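Putative PAS/PAC sensor protein (Nakamurella multipartita DSM 44233, PDB 6HMJ) senses blue light through a flavin-binding light-oxygen-voltage domain and probably uses that signal to control RNA binding and translation. Local coordinates at residues A10-D18 with G26-L34; V247-T255 with R339-L348. All coordinates share one frame; numbering follows the deposited sequence.

Contact 1 and contact 2 sit near the two ends of an elongated chain: their centres are 101 Å apart and their nearest atoms about 73 Å, on opposite sides of the chain's centre. Each lies in a different PAS-type range, with helices 114-149, 154-167 and 172-185 between them in sequence. Contact 1 is a strand-to-helix packing away from the annotated sites. Contact 2 is a strand-to-strand pairing that borders the flavin mononucleotide pocket; there the side chain of Q347 lies about 3 Å from that of N326, and that of T250 about 5 Å from that of C284. Both contacts touch the second subunit.

Contact 1 (A10-D18 with G26-L34); sequences ASFGSFVLD and GSDELALVL
L30 reaches strand 11-18 with one methyl, CD2, which lies 3.4 Å from S14 O and 3.9 Å from F15 CB. With CG anti to the backbone N (chi1 174°), CD2 comes to the edge of the F15 ring, near its plane. V33, one turn further on, sets CG2 3.6 Å from F12 C and alongside S11 OG. Between these two side chains the helix backbone rests on G13, whose CA is 3.7 Å from L30 N; the residue has no side chain to hold the helix off. Strand 11-18 pairs with strand 24-26, and helix 28-34 follows directly, consistent with the early strand-strand-helix order of a PAS fold; the segment axes cross at -127°. S14 contributes two polar atoms. Its O accepts a straight bond from S27 N (3.1 Å, 169° at the hydrogen), while its OG meets a water 2.7 Å away that is also bonded to S27 OG and E29 OE1. S27 is the N-cap: its OG accepts from L30 N at 2.9 Å. The other carboxylate oxygen of E29, OE2, forms a salt bridge with R72 of the second subunit.

Contact 2 (V247-T255 with R339-L348); sequences VAITVADVT and RVTHYIGYQL. With FMN (flavin mononucleotide), chain E.
T250 and Q347 meet at about a right angle beside the N5 edge of the flavin, with Q347 NE2 donating to T250 OG1 (3.0 Å, 157° at the hydrogen) close to its own amide plane. The Q347 chain bends at chi2 (84°), turning the amide toward T250, with T250 CG2 beside NE2 and A248 CB beside OE1. Strands 250-253 and 340-346 run antiparallel in the sheet of this LOV-type PAS domain, T250 pairing with G345 and A252 with Y343 through hydrogen bonds. A side chain on G345 would collide with FMN C6; FMN C7M lies against the backbone, 3.5 Å from G345 N. The neighbouring methyl, C8M, rests against A252 CB (3.8 Å) and Y343 CB (3.7 Å), in the groove those neighbours form. Further along, V254 CG1 lies 3.9 Å from Y343 CD1. On the other face V251 CG1 packs against H342 CD2, and the D253 carboxylate stacks on the H342 ring, planes 23° apart, with a water joining OD2 to NE2. T250 OG1 also donates to G345 O (3.1 Å), from above the carbonyl plane. A valine here would probably leave Q347 NE2 without the T250 OG1 acceptor and its amide freer to turn. Since OG1 spends its proton on G345 O, it presents an acceptor to NE2, which also makes a weak bond to FMN N5; this probably helps orient the amide, consistent with the glutamine that senses flavin N5 in other LOV domains.

Contact 1 (A10-D18 with G26-L34)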
loop_
_atom_site.group_PDB
_atom_site.type_symbol
_atom_site.label_atom_id
_atom_site.label_comp_id
_atom_site.label_asym_id
_atom_site.label_seq_id
_atom_site.Cartn_x
_atom_site.Cartn_y
_atom_site.Cartn_z
ATOM N N ALA A 10 -33.720 26.542 9.369
ATOM C CA ALA A 10 -34.002 27.399 10.516
ATOM C C ALA A 10 -35.508 27.579 10.704
ATOM O O ALA A 10 -36.161 28.263 9.916
ATOM C CB ALA A 10 -33.322 28.750 10.345
ATOM N N SER A 11 -36.054 26.962 11.751
ATOM C CA SER A 11 -37.476 27.049 12.070
ATOM C C SER A 11 -37.634 27.966 13.278
ATOM O O SER A 11 -37.215 27.620 14.389
ATOM C CB SER A 11 -38.063 25.667 12.343
ATOM O OG SER A 11 -39.460 25.740 12.579
ATOM N N PHE A 12 -38.246 29.126 13.062
ATOM C CA PHE A 12 -38.384 30.117 14.114
ATOM C C PHE A 12 -39.688 30.873 13.927
ATOM O O PHE A 12 -40.267 30.899 12.838
ATOM C CB PHE A 12 -37.204 31.095 14.114
ATOM C CG PHE A 12 -37.128 31.945 12.878
ATOM C CD1 PHE A 12 -36.507 31.476 11.735
ATOM C CD2 PHE A 12 -37.678 33.215 12.860
ATOM C CE1 PHE A 12 -36.437 32.257 10.600
ATOM C CE2 PHE A 12 -37.610 33.999 11.724
ATOM C CZ PHE A 12 -36.990 33.520 10.596
ATOM N N GLY A 13 -40.145 31.490 15.015
ATOM C CA GLY A 13 -41.317 32.335 14.970
ATOM C C GLY A 13 -41.091 33.575 15.811
ATOM O O GLY A 13 -40.192 33.627 16.652
ATOM N N SER A 14 -41.929 34.579 15.568
ATOM C CA SER A 14 -41.758 35.885 16.183
ATOM C C SER A 14 -43.063 36.349 16.811
ATOM O O SER A 14 -44.147 35.871 16.473
ATOM C CB SER A 14 -41.288 36.923 15.151
ATOM O OG SER A 14 -42.193 36.997 14.061
ATOM N N PHE A 15 -42.937 37.292 17.743
ATOM C CA PHE A 15 -44.099 37.971 18.296
ATOM C C PHE A 15 -43.716 39.399 18.651
ATOM O O PHE A 15 -42.536 39.732 18.799
ATOM C CB PHE A 15 -44.665 37.250 19.532
ATOM C CG PHE A 15 -43.737 37.233 20.725
ATOM C CD1 PHE A 15 -43.510 38.383 21.470
ATOM C CD2 PHE A 15 -43.127 36.056 21.128
ATOM C CE1 PHE A 15 -42.672 38.365 22.568
ATOM C CE2 PHE A 15 -42.290 36.034 22.231
ATOM C CZ PHE A 15 -42.064 37.191 22.950
ATOM N N VAL A 16 -44.736 40.240 18.792
ATOM C CA VAL A 16 -44.572 41.608 19.262
ATOM C C VAL A 16 -45.560 41.823 20.400
ATOM O O VAL A 16 -46.732 41.444 20.293
ATOM C CB VAL A 16 -44.793 42.644 18.145
ATOM C CG1 VAL A 16 -44.500 44.048 18.658
ATOM C CG2 VAL A 16 -43.918 42.323 16.944
ATOM N N LEU A 17 -45.090 42.434 21.482
ATOM C CA LEU A 17 -45.887 42.607 22.691
ATOM C C LEU A 17 -45.907 44.089 23.028
ATOM O O LEU A 17 -44.867 44.666 23.360
ATOM C CB LEU A 17 -45.317 41.787 23.849
ATOM C CG LEU A 17 -46.096 41.843 25.163
ATOM C CD1 LEU A 17 -47.445 41.154 25.022
ATOM C CD2 LEU A 17 -45.280 41.212 26.281
ATOM N N ASP A 18 -47.087 44.699 22.946
ATOM C CA ASP A 18 -47.230 46.109 23.283
ATOM C C ASP A 18 -47.106 46.303 24.787
ATOM O O ASP A 18 -47.715 45.572 25.573
ATOM C CB ASP A 18 -48.571 46.640 22.778
ATOM C CG ASP A 18 -48.689 46.578 21.267
ATOM O OD1 ASP A 18 -47.688 46.226 20.606
ATOM O OD2 ASP A 18 -49.777 46.887 20.738
ATOM N N GLY A 26 -48.659 37.229 17.514
ATOM C CA GLY A 26 -47.782 36.138 17.126
ATOM C C GLY A 26 -47.936 35.805 15.651
ATOM O O GLY A 26 -49.044 35.801 15.116
ATOM N N SER A 27 -46.807 35.529 15.005
ATOM C CA SER A 27 -46.800 35.243 13.582
ATOM C C SER A 27 -47.371 33.855 13.306
ATOM O O SER A 27 -47.421 32.985 14.182
ATOM C CB SER A 27 -45.381 35.328 13.025
ATOM O OG SER A 27 -44.617 34.198 13.412
ATOM N N ASP A 28 -47.807 33.657 12.059
ATOM C CA ASP A 28 -48.200 32.323 11.624
ATOM C C ASP A 28 -47.076 31.327 11.872
ATOM O O ASP A 28 -47.319 30.178 12.260
ATOM C CB ASP A 28 -48.582 32.329 10.143
ATOM C CG ASP A 28 -49.753 33.242 9.848
ATOM O OD1 ASP A 28 -50.234 33.913 10.786
ATOM O OD2 ASP A 28 -50.251 33.214 8.701
ATOM N N GLU A 29 -45.832 31.752 11.648
ATOM C CA GLU A 29 -44.695 30.863 11.845
ATOM C C GLU A 29 -44.515 30.497 13.312
ATOM O O GLU A 29 -44.071 29.384 13.619
ATOM C CB GLU A 29 -43.435 31.518 11.286
ATOM C CG GLU A 29 -43.504 31.765 9.781
ATOM C CD GLU A 29 -44.022 33.148 9.421
ATOM O OE1 GLU A 29 -43.889 34.078 10.246
ATOM O OE2 GLU A 29 -44.552 33.306 8.302
ATOM N N LEU A 30 -44.845 31.408 14.230
ATOM C CA LEU A 30 -44.772 31.075 15.649
ATOM C C LEU A 30 -45.774 29.983 16.000
ATOM O O LEU A 30 -45.456 29.053 16.748
ATOM C CB LEU A 30 -45.007 32.323 16.500
ATOM C CG LEU A 30 -45.098 32.117 18.016
ATOM C CD1 LEU A 30 -43.986 31.217 18.534
ATOM C CD2 LEU A 30 -45.058 33.458 18.734
ATOM N N ALA A 31 -46.993 30.074 15.462
ATOM C CA ALA A 31 -47.967 29.011 15.680
ATOM C C ALA A 31 -47.420 27.664 15.226
ATOM O O ALA A 31 -47.551 26.659 15.936
ATOM C CB ALA A 31 -49.266 29.338 14.944
ATOM N N LEU A 32 -46.791 27.625 14.049
ATOM C CA LEU A 32 -46.267 26.366 13.528
ATOM C C LEU A 32 -45.136 25.831 14.394
ATOM O O LEU A 32 -45.072 24.625 14.663
ATOM C CB LEU A 32 -45.798 26.549 12.086
ATOM C CG LEU A 32 -46.915 26.713 11.052
ATOM C CD1 LEU A 32 -46.369 27.291 9.758
ATOM C CD2 LEU A 32 -47.601 25.378 10.797
ATOM N N VAL A 33 -44.228 26.705 14.836
ATOM C CA VAL A 33 -43.139 26.262 15.701
ATOM C C VAL A 33 -43.690 25.566 16.936
ATOM O O VAL A 33 -43.165 24.535 17.374
ATOM C CB VAL A 33 -42.239 27.453 16.081
ATOM C CG1 VAL A 33 -41.302 27.070 17.218
ATOM C CG2 VAL A 33 -41.443 27.922 14.874
ATOM N N LEU A 34 -44.754 26.120 17.526
ATOM C CA LEU A 34 -45.313 25.522 18.732
ATOM C C LEU A 34 -46.006 24.197 18.433
ATOM O O LEU A 34 -46.026 23.306 19.291
ATOM C CB LEU A 34 -46.279 26.505 19.394
ATOM C CG LEU A 34 -45.659 27.844 19.811
ATOM C CD1 LEU A 34 -46.690 28.751 20.474
ATOM C CD2 LEU A 34 -44.461 27.638 20.733
HETATM O O HOH W 1 -42.001 34.932 12.375
#

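Contact 2 (V247-T255 with R339-L348)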
loop_
_atom_site.group_PDB
_atom_site.type_symbol
_atom_site.label_atom_id
_atom_site.label_comp_id
_atom_site.label_asym_id
_atom_site.label_seq_id
_atom_site.Cartn_x
_atom_site.Cartn_y
_atom_site.Cartn_z
ATOM N N VAL A 247 25.198 -19.545 -12.960
ATOM C CA VAL A 247 25.332 -19.670 -11.516
ATOM C C VAL A 247 26.800 -19.912 -11.182
ATOM O O VAL A 247 27.586 -20.391 -12.006
ATOM C CB VAL A 247 24.442 -20.791 -10.933
ATOM C CG1 VAL A 247 22.979 -20.476 -11.170
ATOM C CG2 VAL A 247 24.802 -22.145 -11.530
ATOM N N ALA A 248 27.164 -19.584 -9.947
ATOM C CA ALA A 248 28.565 -19.606 -9.552
ATOM C C ALA A 248 29.058 -21.036 -9.400
ATOM O O ALA A 248 28.359 -21.901 -8.865
ATOM C CB ALA A 248 28.762 -18.846 -8.240
ATOM N N ILE A 249 30.276 -21.280 -9.882
ATOM C CA ILE A 249 30.938 -22.570 -9.749
ATOM C C ILE A 249 32.353 -22.324 -9.244
ATOM O O ILE A 249 33.066 -21.463 -9.774
ATOM C CB ILE A 249 30.963 -23.336 -11.087
ATOM C CG1 ILE A 249 29.537 -23.505 -11.622
ATOM C CG2 ILE A 249 31.654 -24.694 -10.915
ATOM C CD1 ILE A 249 29.459 -24.171 -12.977
ATOM N N THR A 250 32.750 -23.066 -8.214
ATOM C CA THR A 250 34.091 -22.967 -7.658
ATOM C C THR A 250 34.609 -24.364 -7.350
ATOM O O THR A 250 33.835 -25.282 -7.056
ATOM C CB THR A 250 34.117 -22.105 -6.389
ATOM O OG1 THR A 250 33.168 -22.612 -5.443
ATOM C CG2 THR A 250 33.779 -20.659 -6.719
ATOM N N VAL A 251 35.926 -24.518 -7.426
ATOM C CA VAL A 251 36.590 -25.774 -7.097
ATOM C C VAL A 251 37.720 -25.482 -6.121
ATOM O O VAL A 251 38.490 -24.534 -6.319
ATOM C CB VAL A 251 37.133 -26.490 -8.349
ATOM C CG1 VAL A 251 37.735 -27.837 -7.969
ATOM C CG2 VAL A 251 36.032 -26.663 -9.390
ATOM N N ALA A 252 37.816 -26.296 -5.078
ATOM C CA ALA A 252 38.880 -26.191 -4.092
ATOM C C ALA A 252 39.654 -27.499 -4.062
ATOM O O ALA A 252 39.068 -28.582 -4.171
ATOM C CB ALA A 252 38.324 -25.876 -2.703
ATOM N N ASP A 253 40.969 -27.392 -3.916
ATOM C CA ASP A 253 41.862 -28.546 -3.845
ATOM C C ASP A 253 42.103 -28.880 -2.378
ATOM O O ASP A 253 42.882 -28.210 -1.697
ATOM C CB ASP A 253 43.169 -28.256 -4.577
ATOM C CG ASP A 253 44.103 -29.446 -4.602
ATOM O OD1 ASP A 253 43.801 -30.455 -3.934
ATOM O OD2 ASP A 253 45.139 -29.372 -5.294
ATOM N N VAL A 254 41.433 -29.930 -1.889
ATOM C CA VAL A 254 41.580 -30.328 -0.490
ATOM C C VAL A 254 42.827 -31.163 -0.260
ATOM O O VAL A 254 43.061 -31.611 0.871
ATOM C CB VAL A 254 40.338 -31.095 0.010
ATOM C CG1 VAL A 254 39.126 -30.165 0.040
ATOM C CG2 VAL A 254 40.058 -32.312 -0.860
ATOM N N THR A 255 43.629 -31.395 -1.300
ATOM C CA THR A 255 44.943 -32.003 -1.143
ATOM C C THR A 255 46.012 -30.973 -0.805
ATOM O O THR A 255 47.080 -31.345 -0.306
ATOM C CB THR A 255 45.328 -32.744 -2.433
ATOM O OG1 THR A 255 44.559 -33.948 -2.544
ATOM C CG2 THR A 255 46.815 -33.085 -2.468
ATOM N N ARG A 339 39.762 -41.462 -3.358
ATOM C CA ARG A 339 40.234 -40.387 -2.497
ATOM C C ARG A 339 39.577 -39.072 -2.893
ATOM O O ARG A 339 39.536 -38.727 -4.077
ATOM C CB ARG A 339 41.755 -40.269 -2.612
ATOM C CG ARG A 339 42.390 -39.132 -1.825
ATOM C CD ARG A 339 43.778 -38.839 -2.371
ATOM N NE ARG A 339 44.497 -37.838 -1.592
ATOM C CZ ARG A 339 45.613 -37.238 -1.995
ATOM N NH1 ARG A 339 46.138 -37.530 -3.178
ATOM N NH2 ARG A 339 46.201 -36.340 -1.218
ATOM N N VAL A 340 39.073 -38.342 -1.901
ATOM C CA VAL A 340 38.522 -37.013 -2.148
ATOM C C VAL A 340 39.690 -36.065 -2.392
ATOM O O VAL A 340 40.445 -35.746 -1.470
ATOM C CB VAL A 340 37.654 -36.532 -0.980
ATOM C CG1 VAL A 340 37.094 -35.146 -1.276
ATOM C CG2 VAL A 340 36.526 -37.513 -0.707
ATOM N N THR A 341 39.841 -35.612 -3.631
ATOM C CA THR A 341 40.916 -34.695 -3.985
ATOM C C THR A 341 40.447 -33.254 -4.133
ATOM O O THR A 341 41.216 -32.337 -3.827
ATOM C CB THR A 341 41.610 -35.161 -5.272
ATOM O OG1 THR A 341 40.765 -34.932 -6.402
ATOM C CG2 THR A 341 41.938 -36.637 -5.201
ATOM N N HIS A 342 39.208 -33.024 -4.572
ATOM C CA HIS A 342 38.662 -31.679 -4.689
ATOM C C HIS A 342 37.249 -31.629 -4.112
ATOM O O HIS A 342 36.650 -32.652 -3.766
ATOM C CB HIS A 342 38.618 -31.185 -6.146
ATOM C CG HIS A 342 39.963 -31.026 -6.783
ATOM N ND1 HIS A 342 40.738 -32.099 -7.166
ATOM C CD2 HIS A 342 40.672 -29.918 -7.106
ATOM C CE1 HIS A 342 41.861 -31.660 -7.703
ATOM N NE2 HIS A 342 41.847 -30.339 -7.676
ATOM N N TYR A 343 36.734 -30.405 -4.004
ATOM C CA TYR A 343 35.347 -30.129 -3.658
ATOM C C TYR A 343 34.829 -29.072 -4.621
ATOM O O TYR A 343 35.556 -28.139 -4.974
ATOM C CB TYR A 343 35.197 -29.621 -2.212
ATOM C CG TYR A 343 34.640 -30.634 -1.230
ATOM C CD1 TYR A 343 35.477 -31.510 -0.553
ATOM C CD2 TYR A 343 33.278 -30.702 -0.971
ATOM C CE1 TYR A 343 34.973 -32.429 0.346
ATOM C CE2 TYR A 343 32.765 -31.617 -0.074
ATOM C CZ TYR A 343 33.619 -32.478 0.584
ATOM O OH TYR A 343 33.124 -33.397 1.480
ATOM N N ILE A 344 33.582 -29.221 -5.052
ATOM C CA ILE A 344 32.929 -28.235 -5.904
ATOM C C ILE A 344 31.925 -27.466 -5.058
ATOM O O ILE A 344 31.225 -28.052 -4.222
ATOM C CB ILE A 344 32.236 -28.884 -7.117
ATOM C CG1 ILE A 344 33.196 -29.829 -7.840
ATOM C CG2 ILE A 344 31.737 -27.802 -8.075
ATOM C CD1 ILE A 344 32.547 -30.621 -8.950
ATOM N N GLY A 345 31.870 -26.160 -5.265
ATOM C CA GLY A 345 30.933 -25.298 -4.558
ATOM C C GLY A 345 30.073 -24.531 -5.545
ATOM O O GLY A 345 30.577 -24.012 -6.542
ATOM N N TYR A 346 28.775 -24.466 -5.259
ATOM C CA TYR A 346 27.801 -23.779 -6.106
ATOM C C TYR A 346 27.102 -22.725 -5.253
ATOM O O TYR A 346 26.117 -23.022 -4.576
ATOM C CB TYR A 346 26.791 -24.765 -6.704
ATOM C CG TYR A 346 27.413 -26.021 -7.262
ATOM C CD1 TYR A 346 27.743 -27.081 -6.429
ATOM C CD2 TYR A 346 27.666 -26.151 -8.622
ATOM C CE1 TYR A 346 28.313 -28.232 -6.931
ATOM C CE2 TYR A 346 28.235 -27.298 -9.135
ATOM C CZ TYR A 346 28.558 -28.335 -8.285
ATOM O OH TYR A 346 29.126 -29.484 -8.788
ATOM N N GLN A 347 27.599 -21.493 -5.298
ATOM C CA GLN A 347 27.043 -20.426 -4.482
ATOM C C GLN A 347 25.793 -19.850 -5.136
ATOM O O GLN A 347 25.738 -19.668 -6.356
ATOM C CB GLN A 347 28.075 -19.321 -4.265
ATOM C CG GLN A 347 29.311 -19.757 -3.488
ATOM C CD GLN A 347 30.369 -20.417 -4.358
ATOM O OE1 GLN A 347 30.173 -20.627 -5.557
ATOM N NE2 GLN A 347 31.506 -20.740 -3.755
ATOM N N LEU A 348 24.783 -19.569 -4.310
ATOM C CA LEU A 348 23.509 -19.028 -4.770
ATOM C C LEU A 348 23.075 -17.913 -3.834
ATOM O O LEU A 348 23.066 -18.093 -2.612
ATOM C CB LEU A 348 22.422 -20.110 -4.820
ATOM C CG LEU A 348 22.596 -21.216 -5.860
ATOM C CD1 LEU A 348 21.613 -22.339 -5.596
ATOM C CD2 LEU A 348 22.410 -20.667 -7.269
HETATM N N1 FMN E . 32.279 -20.610 2.903
HETATM C C2 FMN E . 31.551 -19.478 2.783
HETATM O O2 FMN E . 31.295 -18.811 3.808
HETATM N N3 FMN E . 31.088 -19.037 1.601
HETATM C C4 FMN E . 31.310 -19.685 0.453
HETATM O O4 FMN E . 30.863 -19.244 -0.627
HETATM C C4A FMN E . 32.100 -20.933 0.495
HETATM N N5 FMN E . 32.370 -21.645 -0.616
HETATM C C5A FMN E . 33.096 -22.784 -0.541
HETATM C C6 FMN E . 33.351 -23.495 -1.709
HETATM C C7 FMN E . 34.095 -24.665 -1.669
HETATM C C7M FMN E . 34.363 -25.418 -2.945
HETATM C C8 FMN E . 34.612 -25.164 -0.367
HETATM C C8M FMN E . 35.419 -26.432 -0.275
HETATM C C9 FMN E . 34.354 -24.459 0.800
HETATM C C9A FMN E . 33.613 -23.282 0.770
HETATM N N10 FMN E . 33.336 -22.537 1.946
HETATM C C10 FMN E . 32.577 -21.364 1.825
HETATM C "C1'" FMN E . 33.779 -22.933 3.287
HETATM C "C2'" FMN E . 35.075 -22.238 3.652
HETATM O "O2'" FMN E . 35.917 -22.098 2.505
HETATM C "C3'" FMN E . 35.791 -23.054 4.711
HETATM O "O3'" FMN E . 36.045 -24.369 4.191
HETATM C "C4'" FMN E . 34.993 -23.202 5.997
HETATM O "O4'" FMN E . 34.683 -21.917 6.537
HETATM C "C5'" FMN E . 35.847 -24.036 6.940
HETATM O "O5'" FMN E . 35.952 -23.445 8.228
HETATM P P FMN E . 37.294 -22.657 8.621
HETATM O O1P FMN E . 36.988 -22.183 10.019
HETATM O O2P FMN E . 38.371 -23.712 8.524
HETATM O O3P FMN E . 37.444 -21.584 7.571
HETATM O O HOH W 2 25.168 -17.889 -8.361
HETATM O O HOH W 3 25.452 -22.193 -8.137
HETATM O O HOH W 4 44.095 -29.046 -7.790
#